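Laccase (Uncultured bacterium, PDB 4F7K) probably oxidises phenolic and related substrates at copper centres while reducing dioxygen to water, as expected of a laccase of the multicopper oxidase family. Local coordinates at residues I134-D139 with R187-A192; N166-L171 with G254-G259; D194-V199 with L227-R232; E200-E205 with G246-T251. All blocks are in the same frame, centred on the assembly; numbering follows the deposited sequence. Where two conformers were deposited one is given.

Contact 1 of 4, residues I134-D139 with R187-A192; sequences IIMIDD and RLINVA
I135 and L188 lie side by side on one face of a parallel strand pair, pointing the same way, with I135 CG1 3.8 Å from L188 CD1. On the opposite face I134 CG2 lies alongside I189 CD1, from the next pair on that face. There I134 CG1 also meets the methylene CD of R187, whose extended chain runs on to carry the guanidinium to a salt bridge with D132. M136 crosses V191 obliquely, with M136 CG 3.9 Å from V191 CG1, while its bent thioether end leads away. V191 CG2 sits between its own backbone N and carbonyl carbon, which brings it 3.5 Å from D138 CB; the two side chains cross nearly at a right angle. A chi1 of -156° sets the D138 carboxylate beside its own carbonyl carbon, which brings OD1 3.3 Å from A192 CA. K113 and R106 are its long, weak charge partners. With an alanine here, those two cations would probably lose this counter-charge and A192 its neighbour OD1. Straight bonds such as I137 N to I189 O (2.8 Å, 172°) zip the strands until N190. Then I137 O takes V191 N at 2.9 Å, and A192 N turns to N190 OD1 in an Asx turn, while N190 ND2 reaches L227 O. A greasy parallel ladder in the central domain thus ends in an amide-held turn, where the D138 carboxylate merely packs against A192.

Contact 2 of 4, residues N166-L171 with G254-G259; sequences NFARAL and GPYLLG
A168 and A170 both press on L258, and this is the tight half of the contact: A168 CB is 3.8 Å from L258 CD2, and A170 CB the same distance from L258 CB. Beside them A170 N gives a nearly straight bond to L258 O (2.9 Å), approaching from above the carbonyl plane. Next door G259 lies so close that a CB there would clash with A170 O. Toward the more exposed end, Y256 makes the link with its long side chain. A chi1 of 178° carries the ring out across the contact, where Y256 OH accepts A168 N at 3.1 Å and 175°, while A168 O lies in the ring plane at the edge, 3.3 Å from Y256 CE2. A phenylalanine here would probably keep the ring packing but leave A168 N without its acceptor. F167 and R169 start away from this junction; L171 CD2 covers one face of the R169 guanidinium, and NH1 makes weak bonds to Q14 O and I15 O. The backbones of F167, R169 and L171 bond instead to strand 131-140. The segments 167-171 and 256-259 of two edge strands run at 40° to each other, joining the two sheets along one margin of a beta sandwich, consistent with the cupredoxin-like domains of multicopper oxidases.

Contact 3 of 4, residues D194-V199 with L227-R232; sequences DRIFPV and LAPAQR
L227 O is gripped twice, by F197 N at 2.9 Å and by the side-chain ND2 of N190 from the neighbouring sheet. The return bond, L227 N to F197 O, is shorter and straight (2.8 Å, 174°), so F197 and L227 form an antiparallel hydrogen-bonded pair. N190 ND2 also reaches R195 O, which ties the chain just before this pair to the same amide. Around the pair the packing is apolar and modest. I196 has CG1 anti to its carbonyl carbon (chi1 -63°); I196 CG1 slants over P229, 4.0 Å from P229 CD, while CG2 lies 3.7 Å from L227 O. V199 CG2 meets L227 CD1 at 4.2 Å, also at a slant, and the F197 ring leads away to rest on I137, N190 and A192. Beyond L227 the chain makes a type II turn from A228 to Q231, with Q231 N bonded to A228 O. Q231 reaches back to the start of the turn, where A228 N donates to Q231 OE1 at 2.9 Å from above the carbonyl plane. R232 holds A230 O by NH1 at 2.9 Å, with the oxygen close to the guanidinium plane, and its NH2 forms a salt bridge with D374. At the other end D194 OD1 accepts from G404 N and H401 NE2. Carbonyls of both segments are therefore met by the N190 amide, and A230 O by the R232 guanidinium, as well as by backbone, and the charged side chains D194 and R232 bind this domain to the C-terminal one.

Contact 4 of 4, residues E200-E205 with G246-T251; sequences ELEGVE and GFVFPT
E200 and V248 exchange two short backbone bonds, E200 N to V248 O and V248 N to E200 O, each 2.7 Å and in the carbonyl plane of its acceptor. Two residues on, E202 N gives to G246 O, again at 2.7 Å, and G246 N returns to E202 O at 3.0 Å from above the carbonyl plane. L201 and F247 form the non-hydrogen-bonded pair between; F247 finds its backbone partners on its other flank, in L258 and G259. This is the middle of a four-stranded antiparallel sheet, one layer of the central cupredoxin-like sandwich, with L201 and F247 turned inward onto L186 of the facing sheet. Their side chains lie side by side, L201 CD1 3.9 Å from F247 CD1. On the outer face E200 uses its aliphatic part here and its carboxylate elsewhere. A chi1 of -73° sets E200 CG 4.0 Å from P250 CG, the two side chains crossing at nearly a right angle, and the bend at chi2 (-58°) then turns the carboxylate off, where OE2 accepts from G224 N. E202 runs extended beyond CG and brings its carboxylate against V248, with E202 OE2 3.6 Å from V248 CG2, while OE1 has a weak bond to a bound glycerol, probably from the crystallisation liquor.

In the fold
From the N-terminal side, strand 131-140 comes first, and contact 1 closes its loop when strand 183-190 pairs with it. Strand 167-173, already paired to 131-140, leaves from within that loop and also meets 256-261, so contacts 1 and 2 cross. After contact 1 has closed, the chain enters strand 197-202, which serves both remaining contacts: 194-199 is met first by 227-232, then 200-205 by 246-251. Contacts 3 and 4 therefore cross each other, and both fall inside the long span closed by contact 2. Contact 1 belongs to the six-stranded sheet, contacts 3 and 4 to the four-stranded one, and contact 2 bridges the two at their edges.

Contact 1 of 4, residues I134-D139 with R187-A192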
loop_
_atom_site.group_PDB
_atom_site.type_symbol
_atom_site.label_atom_id
_atom_site.label_comp_id
_atom_site.label_asym_id
_atom_site.label_seq_id
_atom_site.Cartn_x
_atom_site.Cartn_y
_atom_site.Cartn_z
ATOM N N ILE A 134 10.470 5.917 -3.719
ATOM C CA ILE A 134 9.399 5.209 -3.038
ATOM C C ILE A 134 9.522 5.496 -1.549
ATOM O O ILE A 134 10.603 5.362 -0.993
ATOM C CB ILE A 134 9.510 3.691 -3.322
ATOM C CG1 ILE A 134 9.164 3.391 -4.794
ATOM C CG2 ILE A 134 8.672 2.859 -2.339
ATOM C CD1 ILE A 134 9.726 2.061 -5.315
ATOM N N ILE A 135 8.415 5.870 -0.909
ATOM C CA ILE A 135 8.426 6.265 0.485
ATOM C C ILE A 135 7.485 5.358 1.251
ATOM O O ILE A 135 6.243 5.528 1.180
ATOM C CB ILE A 135 7.914 7.731 0.703
ATOM C CG1 ILE A 135 8.354 8.668 -0.434
ATOM C CG2 ILE A 135 8.280 8.226 2.110
ATOM C CD1 ILE A 135 9.807 8.798 -0.606
ATOM N N MET A 136 8.077 4.442 2.016
ATOM C CA MET A 136 7.326 3.485 2.801
ATOM C C MET A 136 7.314 3.949 4.255
ATOM O O MET A 136 8.380 4.091 4.920
ATOM C CB MET A 136 7.891 2.058 2.630
ATOM C CG MET A 136 7.605 1.457 1.230
ATOM S SD MET A 136 8.771 0.116 0.741
ATOM C CE MET A 136 10.321 1.002 0.429
ATOM N N ILE A 137 6.120 4.237 4.740
ATOM C CA ILE A 137 5.990 4.735 6.095
ATOM C C ILE A 137 5.473 3.613 6.981
ATOM O O ILE A 137 4.500 2.947 6.647
ATOM C CB ILE A 137 5.082 5.986 6.161
ATOM C CG1 ILE A 137 5.603 7.055 5.187
ATOM C CG2 ILE A 137 5.012 6.537 7.585
ATOM C CD1 ILE A 137 4.716 8.328 5.069
ATOM N N ASP A 138 6.167 3.372 8.089
ATOM C CA ASP A 138 5.792 2.273 8.993
ATOM C C ASP A 138 6.054 2.785 10.411
ATOM O O ASP A 138 6.778 3.760 10.618
ATOM C CB ASP A 138 6.666 1.047 8.657
ATOM C CG ASP A 138 6.050 -0.298 9.071
ATOM O OD1 ASP A 138 4.956 -0.307 9.714
ATOM O OD2 ASP A 138 6.712 -1.351 8.725
ATOM N N ASP A 139 5.441 2.179 11.409
ATOM C CA ASP A 139 5.925 2.474 12.754
ATOM C C ASP A 139 6.328 1.228 13.509
ATOM O O ASP A 139 6.088 0.113 13.048
ATOM C CB ASP A 139 4.952 3.347 13.515
ATOM C CG ASP A 139 3.865 2.575 14.098
ATOM O OD1 ASP A 139 3.369 1.685 13.362
ATOM O OD2 ASP A 139 3.549 2.841 15.277
ATOM N N ARG A 187 6.372 8.315 -4.374
ATOM C CA ARG A 187 5.410 7.207 -4.229
ATOM C C ARG A 187 5.235 6.799 -2.770
ATOM O O ARG A 187 6.050 6.032 -2.218
ATOM C CB ARG A 187 5.868 6.011 -5.070
ATOM C CG ARG A 187 5.974 6.338 -6.598
ATOM C CD ARG A 187 6.460 5.119 -7.313
ATOM N NE ARG A 187 6.862 5.347 -8.700
ATOM C CZ ARG A 187 6.166 4.937 -9.769
ATOM N NH1 ARG A 187 4.995 4.322 -9.617
ATOM N NH2 ARG A 187 6.642 5.162 -10.999
ATOM N N LEU A 188 4.187 7.342 -2.146
ATOM C CA LEU A 188 4.014 7.202 -0.722
ATOM C C LEU A 188 3.192 5.974 -0.488
ATOM O O LEU A 188 2.153 5.777 -1.116
ATOM C CB LEU A 188 3.281 8.408 -0.100
ATOM C CG LEU A 188 4.046 9.697 0.230
ATOM C CD1 LEU A 188 4.890 10.252 -0.904
ATOM C CD2 LEU A 188 3.034 10.761 0.711
ATOM N N ILE A 189 3.659 5.157 0.439
ATOM C CA ILE A 189 2.942 3.972 0.784
ATOM C C ILE A 189 2.890 3.861 2.290
ATOM O O ILE A 189 3.955 3.862 2.932
ATOM C CB ILE A 189 3.623 2.697 0.243
ATOM C CG1 ILE A 189 3.924 2.829 -1.257
ATOM C CG2 ILE A 189 2.730 1.502 0.546
ATOM C CD1 ILE A 189 4.763 1.669 -1.865
ATOM N N ASN A 190 1.678 3.751 2.840
ATOM C CA ASN A 190 1.522 3.471 4.271
ATOM C C ASN A 190 1.577 1.958 4.455
ATOM O O ASN A 190 0.605 1.264 4.086
ATOM C CB ASN A 190 0.211 4.050 4.860
ATOM C CG ASN A 190 0.058 3.738 6.380
ATOM O OD1 ASN A 190 0.845 2.969 6.938
ATOM N ND2 ASN A 190 -0.949 4.334 7.044
ATOM N N VAL A 191 2.724 1.446 4.932
ATOM C CA VAL A 191 2.907 -0.001 5.066
ATOM C C VAL A 191 2.661 -0.465 6.506
ATOM O O VAL A 191 2.779 -1.645 6.801
ATOM C CB VAL A 191 4.298 -0.491 4.571
ATOM C CG1 VAL A 191 4.508 -0.092 3.099
ATOM C CG2 VAL A 191 5.463 0.066 5.473
ATOM N N ALA A 192 2.318 0.459 7.400
ATOM C CA ALA A 192 1.847 0.064 8.737
ATOM C C ALA A 192 0.556 -0.758 8.680
ATOM O O ALA A 192 -0.284 -0.593 7.786
ATOM C CB ALA A 192 1.659 1.304 9.643
#

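Contact 2 of 4, residues N166-L171 with G254-G259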
loop_
_atom_site.group_PDB
_atom_site.type_symbol
_atom_site.label_atom_id
_atom_site.label_comp_id
_atom_site.label_asym_id
_atom_site.label_seq_id
_atom_site.Cartn_x
_atom_site.Cartn_y
_atom_site.Cartn_z
ATOM N N ASN A 166 5.112 5.282 18.943
ATOM C CA ASN A 166 6.334 5.980 19.264
ATOM C C ASN A 166 7.408 6.169 18.174
ATOM O O ASN A 166 7.918 7.277 18.021
ATOM C CB ASN A 166 6.958 5.452 20.566
ATOM C CG ASN A 166 7.726 6.525 21.271
ATOM O OD1 ASN A 166 7.861 7.624 20.734
ATOM N ND2 ASN A 166 8.212 6.248 22.481
ATOM N N PHE A 167 7.801 5.103 17.487
ATOM C CA PHE A 167 8.843 5.236 16.483
ATOM C C PHE A 167 8.249 4.963 15.108
ATOM O O PHE A 167 7.838 3.860 14.820
ATOM C CB PHE A 167 10.044 4.319 16.784
ATOM C CG PHE A 167 11.273 4.684 16.007
ATOM C CD1 PHE A 167 11.998 5.832 16.332
ATOM C CD2 PHE A 167 11.677 3.918 14.908
ATOM C CE1 PHE A 167 13.119 6.198 15.587
ATOM C CE2 PHE A 167 12.790 4.267 14.152
ATOM C CZ PHE A 167 13.510 5.408 14.476
ATOM N N ALA A 168 8.142 6.004 14.295
ATOM C CA ALA A 168 7.553 5.912 12.962
ATOM C C ALA A 168 8.612 6.448 12.022
ATOM O O ALA A 168 9.309 7.363 12.388
ATOM C CB ALA A 168 6.287 6.734 12.904
ATOM N N ARG A 169 8.789 5.821 10.861
ATOM C CA ARG A 169 9.750 6.282 9.880
ATOM C C ARG A 169 9.220 6.153 8.488
ATOM O O ARG A 169 8.491 5.206 8.194
ATOM C CB ARG A 169 11.037 5.458 9.911
ATOM C CG ARG A 169 12.131 6.047 10.738
ATOM C CD ARG A 169 13.345 5.167 10.637
ATOM N NE ARG A 169 14.167 5.622 9.552
ATOM C CZ ARG A 169 15.192 4.961 9.035
ATOM N NH1 ARG A 169 15.565 3.756 9.516
ATOM N NH2 ARG A 169 15.841 5.523 8.017
ATOM N N ALA A 170 9.634 7.097 7.654
ATOM C CA ALA A 170 9.470 7.059 6.220
ATOM C C ALA A 170 10.782 6.556 5.610
ATOM O O ALA A 170 11.775 7.228 5.659
ATOM C CB ALA A 170 9.158 8.481 5.698
ATOM N N LEU A 171 10.772 5.361 5.048
ATOM C CA LEU A 171 11.949 4.788 4.418
ATOM C C LEU A 171 11.921 5.144 2.960
ATOM O O LEU A 171 10.905 4.936 2.295
ATOM C CB LEU A 171 11.945 3.272 4.563
ATOM C CG LEU A 171 11.877 2.816 6.029
ATOM C CD1 LEU A 171 11.640 1.331 6.131
ATOM C CD2 LEU A 171 13.161 3.145 6.756
ATOM N N GLY A 254 3.131 18.905 18.370
ATOM C CA GLY A 254 4.054 19.449 17.412
ATOM C C GLY A 254 4.425 18.420 16.348
ATOM O O GLY A 254 4.075 17.240 16.478
ATOM N N PRO A 255 5.127 18.860 15.293
ATOM C CA PRO A 255 5.481 17.996 14.168
ATOM C C PRO A 255 6.447 16.874 14.556
ATOM O O PRO A 255 7.397 17.065 15.318
ATOM C CB PRO A 255 6.158 18.957 13.155
ATOM C CG PRO A 255 6.550 20.157 13.911
ATOM C CD PRO A 255 5.555 20.257 15.079
ATOM N N TYR A 256 6.185 15.698 14.043
ATOM C CA TYR A 256 7.096 14.574 14.205
ATOM C C TYR A 256 7.779 14.343 12.841
ATOM O O TYR A 256 7.092 14.168 11.836
ATOM C CB TYR A 256 6.281 13.340 14.643
ATOM C CG TYR A 256 7.104 12.083 14.802
ATOM C CD1 TYR A 256 7.614 11.732 16.049
ATOM C CD2 TYR A 256 7.367 11.252 13.722
ATOM C CE1 TYR A 256 8.375 10.606 16.210
ATOM C CE2 TYR A 256 8.140 10.101 13.878
ATOM C CZ TYR A 256 8.633 9.803 15.129
ATOM O OH TYR A 256 9.370 8.703 15.332
ATOM N N LEU A 257 9.105 14.340 12.782
ATOM C CA LEU A 257 9.772 14.083 11.487
ATOM C C LEU A 257 9.902 12.578 11.176
ATOM O O LEU A 257 10.656 11.877 11.860
ATOM C CB LEU A 257 11.155 14.775 11.413
ATOM C CG LEU A 257 11.934 14.745 10.083
ATOM C CD1 LEU A 257 11.159 15.449 8.970
ATOM C CD2 LEU A 257 13.333 15.406 10.249
ATOM N N LEU A 258 9.149 12.109 10.165
ATOM C CA LEU A 258 9.210 10.713 9.646
ATOM C C LEU A 258 10.511 10.403 8.902
ATOM O O LEU A 258 11.050 9.297 8.988
ATOM C CB LEU A 258 8.040 10.429 8.709
ATOM C CG LEU A 258 6.639 10.608 9.297
ATOM C CD1 LEU A 258 5.575 10.580 8.176
ATOM C CD2 LEU A 258 6.391 9.501 10.298
ATOM N N GLY A 259 11.002 11.390 8.160
ATOM C CA GLY A 259 12.255 11.240 7.442
ATOM C C GLY A 259 12.394 12.358 6.436
ATOM O O GLY A 259 11.515 13.212 6.330
#

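Contact 3 of 4, residues D194-V199 with L227-R232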
loop_
_atom_site.group_PDB
_atom_site.type_symbol
_atom_site.label_atom_id
_atom_site.label_comp_id
_atom_site.label_asym_id
_atom_site.label_seq_id
_atom_site.Cartn_x
_atom_site.Cartn_y
_atom_site.Cartn_z
ATOM N N ASP A 194 -1.476 -0.886 11.427
ATOM C CA ASP A 194 -2.327 -0.521 12.560
ATOM C C ASP A 194 -2.376 0.948 12.848
ATOM O O ASP A 194 -2.984 1.321 13.840
ATOM C CB ASP A 194 -1.952 -1.299 13.843
ATOM C CG ASP A 194 -2.330 -2.765 13.768
ATOM O OD1 ASP A 194 -3.532 -3.081 13.895
ATOM O OD2 ASP A 194 -1.423 -3.624 13.577
ATOM N N ARG A 195 -1.768 1.759 11.991
ATOM C CA ARG A 195 -1.611 3.209 12.185
ATOM C C ARG A 195 -2.070 3.988 10.963
ATOM O O ARG A 195 -1.714 3.609 9.841
ATOM C CB ARG A 195 -0.135 3.553 12.443
ATOM C CG ARG A 195 0.420 2.995 13.779
ATOM C CD ARG A 195 -0.368 3.555 14.962
ATOM N NE ARG A 195 0.173 3.122 16.256
ATOM C CZ ARG A 195 -0.529 3.169 17.382
ATOM N NH1 ARG A 195 -1.758 3.634 17.334
ATOM N NH2 ARG A 195 -0.019 2.750 18.534
ATOM N N ILE A 196 -2.813 5.064 11.179
ATOM C CA ILE A 196 -3.177 5.971 10.112
ATOM C C ILE A 196 -2.213 7.148 10.210
ATOM O O ILE A 196 -2.055 7.728 11.286
ATOM C CB ILE A 196 -4.620 6.505 10.275
ATOM C CG1 ILE A 196 -5.644 5.373 10.206
ATOM C CG2 ILE A 196 -4.932 7.531 9.206
ATOM C CD1 ILE A 196 -6.841 5.640 11.137
ATOM N N PHE A 197 -1.626 7.521 9.084
ATOM C CA PHE A 197 -0.648 8.585 9.026
ATOM C C PHE A 197 -1.169 9.772 8.201
ATOM O O PHE A 197 -1.325 9.660 6.968
ATOM C CB PHE A 197 0.638 8.054 8.368
ATOM C CG PHE A 197 1.439 7.116 9.248
ATOM C CD1 PHE A 197 2.022 7.580 10.422
ATOM C CD2 PHE A 197 1.634 5.790 8.878
ATOM C CE1 PHE A 197 2.752 6.724 11.249
ATOM C CE2 PHE A 197 2.388 4.907 9.683
ATOM C CZ PHE A 197 2.953 5.384 10.877
ATOM N N PRO A 198 -1.437 10.916 8.869
ATOM C CA PRO A 198 -1.458 12.150 8.088
ATOM C C PRO A 198 -0.036 12.418 7.669
ATOM O O PRO A 198 0.893 12.201 8.466
ATOM C CB PRO A 198 -1.891 13.233 9.083
ATOM C CG PRO A 198 -1.949 12.593 10.447
ATOM C CD PRO A 198 -1.475 11.150 10.325
ATOM N N VAL A 199 0.164 12.837 6.427
ATOM C CA VAL A 199 1.511 13.107 5.960
ATOM C C VAL A 199 1.593 14.489 5.334
ATOM O O VAL A 199 0.991 14.731 4.285
ATOM C CB VAL A 199 2.007 12.084 4.930
ATOM C CG1 VAL A 199 3.477 12.358 4.605
ATOM C CG2 VAL A 199 1.821 10.635 5.456
ATOM N N LEU A 227 -2.988 8.953 4.848
ATOM C CA LEU A 227 -2.899 7.580 4.364
ATOM C C LEU A 227 -3.284 6.601 5.439
ATOM O O LEU A 227 -2.636 6.540 6.498
ATOM C CB LEU A 227 -1.496 7.258 3.832
ATOM C CG LEU A 227 -1.007 8.145 2.689
ATOM C CD1 LEU A 227 0.484 7.919 2.550
ATOM C CD2 LEU A 227 -1.758 7.857 1.367
ATOM N N ALA A 228 -4.370 5.859 5.197
ATOM C CA ALA A 228 -4.694 4.736 6.063
ATOM C C ALA A 228 -3.795 3.542 5.719
ATOM O O ALA A 228 -3.105 3.561 4.695
ATOM C CB ALA A 228 -6.180 4.370 5.969
ATOM N N PRO A 229 -3.806 2.492 6.561
ATOM C CA PRO A 229 -2.959 1.318 6.305
ATOM C C PRO A 229 -3.106 0.807 4.872
ATOM O O PRO A 229 -4.226 0.680 4.423
ATOM C CB PRO A 229 -3.499 0.254 7.304
ATOM C CG PRO A 229 -4.064 1.069 8.416
ATOM C CD PRO A 229 -4.527 2.395 7.844
ATOM N N ALA A 230 -1.985 0.545 4.176
ATOM C CA ALA A 230 -1.947 -0.098 2.835
ATOM C C ALA A 230 -2.284 0.840 1.674
ATOM O O ALA A 230 -2.172 0.460 0.528
ATOM C CB ALA A 230 -2.829 -1.364 2.778
ATOM N N GLN A 231 -2.707 2.056 1.987
ATOM C CA GLN A 231 -3.023 3.103 0.989
ATOM C C GLN A 231 -1.757 3.746 0.429
ATOM O O GLN A 231 -0.706 3.826 1.101
ATOM C CB GLN A 231 -3.931 4.184 1.606
ATOM C CG GLN A 231 -5.386 3.704 1.842
ATOM C CD GLN A 231 -6.342 4.836 2.225
ATOM O OE1 GLN A 231 -5.917 5.840 2.777
ATOM N NE2 GLN A 231 -7.639 4.671 1.922
ATOM N N ARG A 232 -1.861 4.182 -0.818
ATOM C CA ARG A 232 -0.767 4.828 -1.527
ATOM C C ARG A 232 -1.222 6.174 -2.060
ATOM O O ARG A 232 -2.425 6.363 -2.393
ATOM C CB ARG A 232 -0.338 3.963 -2.715
ATOM C CG ARG A 232 0.602 2.860 -2.370
ATOM C CD ARG A 232 -0.107 1.537 -2.131
ATOM N NE ARG A 232 -0.726 1.056 -3.351
ATOM C CZ ARG A 232 -1.962 0.582 -3.432
ATOM N NH1 ARG A 232 -2.699 0.465 -2.340
ATOM N NH2 ARG A 232 -2.449 0.194 -4.614
#

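Contact 4 of 4, residues E200-E205 with G246-T251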
loop_
_atom_site.group_PDB
_atom_site.type_symbol
_atom_site.label_atom_id
_atom_site.label_comp_id
_atom_site.label_asym_id
_atom_site.label_seq_id
_atom_site.Cartn_x
_atom_site.Cartn_y
_atom_site.Cartn_z
ATOM N N GLU A 200 2.364 15.365 5.968
ATOM C CA GLU A 200 2.661 16.690 5.407
ATOM C C GLU A 200 4.004 16.680 4.683
ATOM O O GLU A 200 5.027 16.236 5.236
ATOM C CB GLU A 200 2.671 17.746 6.496
ATOM C CG GLU A 200 1.305 18.099 7.016
ATOM C CD GLU A 200 0.336 18.600 5.923
ATOM O OE1 GLU A 200 0.781 19.270 4.957
ATOM O OE2 GLU A 200 -0.885 18.324 6.040
ATOM N N LEU A 201 3.997 17.132 3.435
ATOM C CA LEU A 201 5.246 17.292 2.694
ATOM C C LEU A 201 5.843 18.641 2.932
ATOM O O LEU A 201 5.138 19.631 2.889
ATOM C CB LEU A 201 5.028 17.119 1.209
ATOM C CG LEU A 201 5.344 15.743 0.670
ATOM C CD1 LEU A 201 4.523 14.717 1.343
ATOM C CD2 LEU A 201 5.031 15.773 -0.791
ATOM N N GLU A 202 7.147 18.695 3.171
ATOM C CA GLU A 202 7.851 19.988 3.249
ATOM C C GLU A 202 8.987 20.083 2.247
ATOM O O GLU A 202 9.562 19.066 1.871
ATOM C CB GLU A 202 8.353 20.239 4.663
ATOM C CG GLU A 202 7.201 20.420 5.648
ATOM C CD GLU A 202 7.655 20.719 7.042
ATOM O OE1 GLU A 202 8.875 20.871 7.277
ATOM O OE2 GLU A 202 6.771 20.803 7.914
ATOM N N GLY A 203 9.268 21.310 1.785
ATOM C CA GLY A 203 10.382 21.582 0.860
ATOM C C GLY A 203 10.108 21.303 -0.603
ATOM O O GLY A 203 11.005 21.388 -1.429
ATOM N N VAL A 204 8.869 20.959 -0.929
ATOM C CA VAL A 204 8.509 20.681 -2.307
ATOM C C VAL A 204 7.176 21.316 -2.624
ATOM O O VAL A 204 6.389 21.611 -1.719
ATOM C CB VAL A 204 8.394 19.157 -2.642
ATOM C CG1 VAL A 204 9.729 18.463 -2.511
ATOM C CG2 VAL A 204 7.324 18.495 -1.792
ATOM N N GLU A 205 6.925 21.482 -3.919
ATOM C CA GLU A 205 5.668 22.034 -4.408
ATOM C C GLU A 205 5.178 21.257 -5.624
ATOM O O GLU A 205 5.912 21.065 -6.602
ATOM C CB GLU A 205 5.830 23.519 -4.772
ATOM C CG GLU A 205 4.525 24.300 -4.794
ATOM C CD GLU A 205 4.740 25.801 -4.858
ATOM O OE1 GLU A 205 5.496 26.264 -5.740
ATOM O OE2 GLU A 205 4.141 26.517 -4.027
ATOM N N GLY A 246 11.072 17.026 3.424
ATOM C CA GLY A 246 10.669 16.447 4.722
ATOM C C GLY A 246 9.277 15.849 4.664
ATOM O O GLY A 246 8.380 16.417 4.010
ATOM N N PHE A 247 9.121 14.694 5.317
ATOM C CA PHE A 247 7.852 14.001 5.478
ATOM C C PHE A 247 7.415 14.104 6.943
ATOM O O PHE A 247 8.027 13.497 7.854
ATOM C CB PHE A 247 7.998 12.527 5.050
ATOM C CG PHE A 247 8.328 12.359 3.587
ATOM C CD1 PHE A 247 7.318 12.337 2.638
ATOM C CD2 PHE A 247 9.656 12.282 3.160
ATOM C CE1 PHE A 247 7.621 12.198 1.275
ATOM C CE2 PHE A 247 9.965 12.160 1.793
ATOM C CZ PHE A 247 8.937 12.130 0.853
ATOM N N VAL A 248 6.362 14.872 7.176
ATOM C CA VAL A 248 5.986 15.230 8.519
ATOM C C VAL A 248 4.659 14.628 8.965
ATOM O O VAL A 248 3.697 14.605 8.232
ATOM C CB VAL A 248 6.037 16.780 8.736
ATOM C CG1 VAL A 248 5.553 17.169 10.136
ATOM C CG2 VAL A 248 7.462 17.281 8.556
ATOM N N PHE A 249 4.648 14.147 10.207
ATOM C CA PHE A 249 3.448 13.686 10.863
ATOM C C PHE A 249 3.044 14.772 11.882
ATOM O O PHE A 249 3.629 14.872 12.970
ATOM C CB PHE A 249 3.742 12.327 11.505
ATOM C CG PHE A 249 2.589 11.713 12.256
ATOM C CD1 PHE A 249 2.743 10.475 12.847
ATOM C CD2 PHE A 249 1.390 12.360 12.415
ATOM C CE1 PHE A 249 1.707 9.887 13.584
ATOM C CE2 PHE A 249 0.347 11.770 13.153
ATOM C CZ PHE A 249 0.524 10.524 13.722
ATOM N N PRO A 250 2.056 15.600 11.521
ATOM C CA PRO A 250 1.656 16.709 12.355
ATOM C C PRO A 250 0.878 16.181 13.554
ATOM O O PRO A 250 0.062 15.269 13.410
ATOM C CB PRO A 250 0.751 17.531 11.422
ATOM C CG PRO A 250 0.141 16.512 10.515
ATOM C CD PRO A 250 1.102 15.362 10.424
ATOM N N THR A 251 1.185 16.691 14.737
ATOM C CA THR A 251 0.501 16.249 15.938
ATOM C C THR A 251 0.219 17.424 16.867
ATOM O O THR A 251 0.843 18.492 16.761
ATOM C CB THR A 251 1.337 15.226 16.766
ATOM O OG1 THR A 251 2.252 15.947 17.625
ATOM C CG2 THR A 251 2.076 14.167 15.852
#